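Long-range contact in Glyco_hydro_cc domain-containing protein (Trichoderma gamsii, PDB 6UBD), which probably binds beta-1,3-glucan oligosaccharides, as a subgroup VII member of glycoside hydrolase family 128: residues S51-W56 and A66-V71. Numbering follows the deposited sequence.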
ATOM      1  N   SER A  51       9.640  -4.086   8.565  1.00  8.41           N
ATOM      2  CA  SER A  51      10.762  -4.197   7.585  1.00  7.41           C
ATOM      3  C   SER A  51      10.766  -3.034   6.570  1.00  7.33           C
ATOM      4  O   SER A  51      11.826  -2.839   5.894  1.00  7.49           O
ATOM      5  CB  SER A  51      10.716  -5.528   6.825  1.00  8.30           C
ATOM      6  OG  SER A  51       9.460  -5.625   6.184  1.00  8.05           O
ATOM      7  N   TRP A  52       9.635  -2.373   6.340  1.00  8.51           N
ATOM      8  CA  TRP A  52       9.485  -1.485   5.167  1.00  8.05           C
ATOM      9  C   TRP A  52       8.512  -0.380   5.400  1.00  7.61           C
ATOM     10  O   TRP A  52       7.646  -0.463   6.339  1.00  8.65           O
ATOM     11  CB  TRP A  52       9.012  -2.291   3.934  1.00  7.44           C
ATOM     12  CG  TRP A  52       7.610  -2.812   3.946  1.00  7.48           C
ATOM     13  CD1 TRP A  52       7.156  -3.897   4.640  1.00  7.39           C
ATOM     14  CD2 TRP A  52       6.492  -2.259   3.234  1.00  7.37           C
ATOM     15  NE1 TRP A  52       5.832  -4.078   4.374  1.00  8.87           N
ATOM     16  CE2 TRP A  52       5.373  -3.090   3.505  1.00  7.86           C
ATOM     17  CE3 TRP A  52       6.337  -1.177   2.338  1.00  7.13           C
ATOM     18  CZ2 TRP A  52       4.130  -2.871   2.906  1.00  7.50           C
ATOM     19  CZ3 TRP A  52       5.100  -0.981   1.786  1.00  8.95           C
ATOM     20  CH2 TRP A  52       4.029  -1.826   2.044  1.00  7.84           C
ATOM     21  N   TRP A  53       8.498   0.671   4.613  1.00  7.05           N
ATOM     22  CA  TRP A  53       7.402   1.687   4.585  1.00  7.86           C
ATOM     23  C   TRP A  53       7.288   2.317   3.195  1.00  7.86           C
ATOM     24  O   TRP A  53       8.271   2.259   2.416  1.00  8.46           O
ATOM     25  CB  TRP A  53       7.558   2.766   5.662  1.00  8.04           C
ATOM     26  CG  TRP A  53       8.319   4.029   5.376  1.00  8.94           C
ATOM     27  CD1 TRP A  53       7.786   5.296   5.260  1.00  9.14           C
ATOM     28  CD2 TRP A  53       9.759   4.199   5.256  1.00  8.62           C
ATOM     29  NE1 TRP A  53       8.785   6.241   5.129  1.00  8.22           N
ATOM     30  CE2 TRP A  53       9.995   5.587   5.095  1.00  8.85           C
ATOM     31  CE3 TRP A  53      10.838   3.311   5.214  1.00  8.31           C
ATOM     32  CZ2 TRP A  53      11.288   6.112   4.924  1.00  8.46           C
ATOM     33  CZ3 TRP A  53      12.113   3.825   5.047  1.00  9.09           C
ATOM     34  CH2 TRP A  53      12.322   5.206   4.918  1.00  8.93           C
ATOM     35  N   HIS A  54       6.179   2.946   2.931  1.00  7.27           N
ATOM     36  CA  HIS A  54       6.001   3.857   1.793  1.00  7.14           C
ATOM     37  C   HIS A  54       5.346   5.152   2.249  1.00  6.79           C
ATOM     38  O   HIS A  54       4.795   5.163   3.375  1.00  7.68           O
ATOM     39  CB  HIS A  54       5.293   3.193   0.594  1.00  7.52           C
ATOM     40  CG  HIS A  54       3.796   3.176   0.733  1.00  7.74           C
ATOM     41  ND1 HIS A  54       3.024   4.190   0.253  1.00  8.28           N
ATOM     42  CD2 HIS A  54       2.948   2.209   1.196  1.00  8.57           C
ATOM     43  CE1 HIS A  54       1.749   3.872   0.416  1.00  7.12           C
ATOM     44  NE2 HIS A  54       1.670   2.667   1.001  1.00  9.06           N
ATOM     45  N   ASP A  55       5.373   6.209   1.451  1.00  7.66           N
ATOM     46  CA  ASP A  55       4.707   7.485   1.779  1.00  7.86           C
ATOM     47  C   ASP A  55       4.079   8.092   0.527  1.00  8.70           C
ATOM     48  O   ASP A  55       3.910   9.300   0.511  1.00  8.98           O
ATOM     49  CB  ASP A  55       5.657   8.433   2.501  1.00  7.78           C
ATOM     50  CG  ASP A  55       6.798   8.931   1.609  1.00  7.85           C
ATOM     51  OD1 ASP A  55       6.884   8.534   0.429  1.00  8.55           O
ATOM     52  OD2 ASP A  55       7.588   9.791   2.115  1.00  9.97           O
ATOM     53  N   TRP A  56       3.653   7.237  -0.402  1.00  7.69           N
ATOM     54  CA  TRP A  56       3.015   7.675  -1.672  1.00  7.90           C
ATOM     55  C   TRP A  56       3.958   8.482  -2.610  1.00  8.91           C
ATOM     56  O   TRP A  56       3.484   8.934  -3.663  1.00  7.96           O
ATOM     57  CB  TRP A  56       1.698   8.429  -1.421  1.00  8.47           C
ATOM     58  CG  TRP A  56       0.663   7.587  -0.707  1.00  9.06           C
ATOM     59  CD1 TRP A  56      -0.232   6.697  -1.241  1.00  9.38           C
ATOM     60  CD2 TRP A  56       0.405   7.582   0.719  1.00  9.01           C
ATOM     61  NE1 TRP A  56      -1.003   6.120  -0.265  1.00  8.27           N
ATOM     62  CE2 TRP A  56      -0.606   6.621   0.926  1.00  8.10           C
ATOM     63  CE3 TRP A  56       0.960   8.265   1.828  1.00  8.36           C
ATOM     64  CZ2 TRP A  56      -1.073   6.330   2.223  1.00  8.33           C
ATOM     65  CZ3 TRP A  56       0.485   7.947   3.102  1.00  8.44           C
ATOM     66  CH2 TRP A  56      -0.535   7.010   3.303  1.00  8.57           C
ATOM     67  N   ALA A  66      14.927   5.255   8.880  1.00 11.97           N
ATOM     68  CA  ALA A  66      16.324   4.954   8.499  1.00 12.83           C
ATOM     69  C   ALA A  66      16.616   3.482   8.798  1.00 12.14           C
ATOM     70  O   ALA A  66      16.533   3.083   9.938  1.00 16.54           O
ATOM     71  CB  ALA A  66      17.283   5.852   9.257  1.00 17.37           C
ATOM     72  N   GLY A  67      17.031   2.730   7.795  1.00 10.18           N
ATOM     73  CA  GLY A  67      17.333   1.294   7.942  1.00 10.69           C
ATOM     74  C   GLY A  67      16.255   0.393   7.394  1.00  9.08           C
ATOM     75  O   GLY A  67      16.564  -0.761   7.000  1.00  9.36           O
ATOM     76  N   LEU A  68      15.009   0.859   7.388  1.00  9.47           N
ATOM     77  CA  LEU A  68      13.919   0.044   6.789  1.00  8.29           C
ATOM     78  C   LEU A  68      14.041   0.123   5.253  1.00  8.69           C
ATOM     79  O   LEU A  68      14.732   1.002   4.683  1.00  9.60           O
ATOM     80  CB  LEU A  68      12.553   0.608   7.227  1.00  8.29           C
ATOM     81  CG  LEU A  68      12.249   0.616   8.725  1.00  9.53           C
ATOM     82  CD1 LEU A  68      10.864   1.213   8.954  1.00 10.17           C
ATOM     83  CD2 LEU A  68      12.289  -0.820   9.303  1.00 11.31           C
ATOM     84  N   VAL A  69      13.351  -0.772   4.552  1.00  8.48           N
ATOM     85  CA  VAL A  69      13.250  -0.742   3.067  1.00  8.04           C
ATOM     86  C   VAL A  69      12.295   0.363   2.629  1.00  6.92           C
ATOM     87  O   VAL A  69      11.101   0.295   3.005  1.00  8.05           O
ATOM     88  CB  VAL A  69      12.745  -2.115   2.554  1.00  8.73           C
ATOM     89  CG1 VAL A  69      12.516  -2.046   1.056  1.00  8.32           C
ATOM     90  CG2 VAL A  69      13.706  -3.255   2.858  1.00  9.25           C
ATOM     91  N   PRO A  70      12.754   1.422   1.954  1.00  7.03           N
ATOM     92  CA  PRO A  70      11.859   2.464   1.474  1.00  7.20           C
ATOM     93  C   PRO A  70      11.271   2.155   0.096  1.00  7.92           C
ATOM     94  O   PRO A  70      12.008   2.125  -0.899  1.00 11.17           O
ATOM     95  CB  PRO A  70      12.743   3.732   1.424  1.00  8.63           C
ATOM     96  CG  PRO A  70      14.146   3.250   1.665  1.00 14.27           C
ATOM     97  CD  PRO A  70      14.147   1.741   1.587  1.00  7.50           C
ATOM     98  N   VAL A  71       9.996   1.864   0.031  1.00  7.37           N
ATOM     99  CA  VAL A  71       9.369   1.387  -1.207  1.00  7.40           C
ATOM    100  C   VAL A  71       8.872   2.620  -1.991  1.00  6.77           C
ATOM    101  O   VAL A  71       8.120   3.477  -1.482  1.00  7.91           O
ATOM    102  CB  VAL A  71       8.244   0.392  -0.923  1.00  8.17           C
ATOM    103  CG1 VAL A  71       7.455   0.002  -2.174  1.00  7.02           C
ATOM    104  CG2 VAL A  71       8.781  -0.822  -0.192  1.00  9.33           C
TER
HETATM  105  O   HOH W   1       6.379   5.615  -1.430  1.00  9.34           O
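Trp52 pairs with Val69 and Trp53 with Pro70 as two short parallel strands, tied by three backbone hydrogen bonds: Val69 N to Ser51 O (2.9 Å), Trp53 N to Val69 O (3.1 Å) and Val71 N to Trp53 O (3.0 Å). The last is almost straight, 177° at the hydrogen. A water accepts from Asp55 N and lies 2.8 Å from Val71 O, linking the two chains beyond the paired residues.

Side chains alternate between the two faces. Trp52 and Val69 share one, and there CE3 of the Trp52 benzo ring lies 3.5 Å from Val71 CG2, the two side chains meeting at a slant. That methyl stands beside the backbone N because CG1 takes the anti position (chi1 173°). On the other face the far end of the Trp53 indole swings back to the second strand: CZ3 sits 3.7 Å from Pro70 CB, and CE3 3.8 Å from Leu68 CB, the leucine crossing the indole at about a right angle. With an alanine at Trp53, Pro70 CB and Leu68 CB would probably lose the ring they pack against, opening a gap on that face.

Both are neighbouring strands of the parallel (beta/alpha)8 barrel of the catalytic-core domain. Strand 35-38 flanks 52-54 and strand 100-102 flanks 69-73; Trp52 packs on Ala239 and Ala241 of strand 237-243, its NE1 hydrogen-bonded to Lys34 O, while Val69 and Val71 rest on Tyr100.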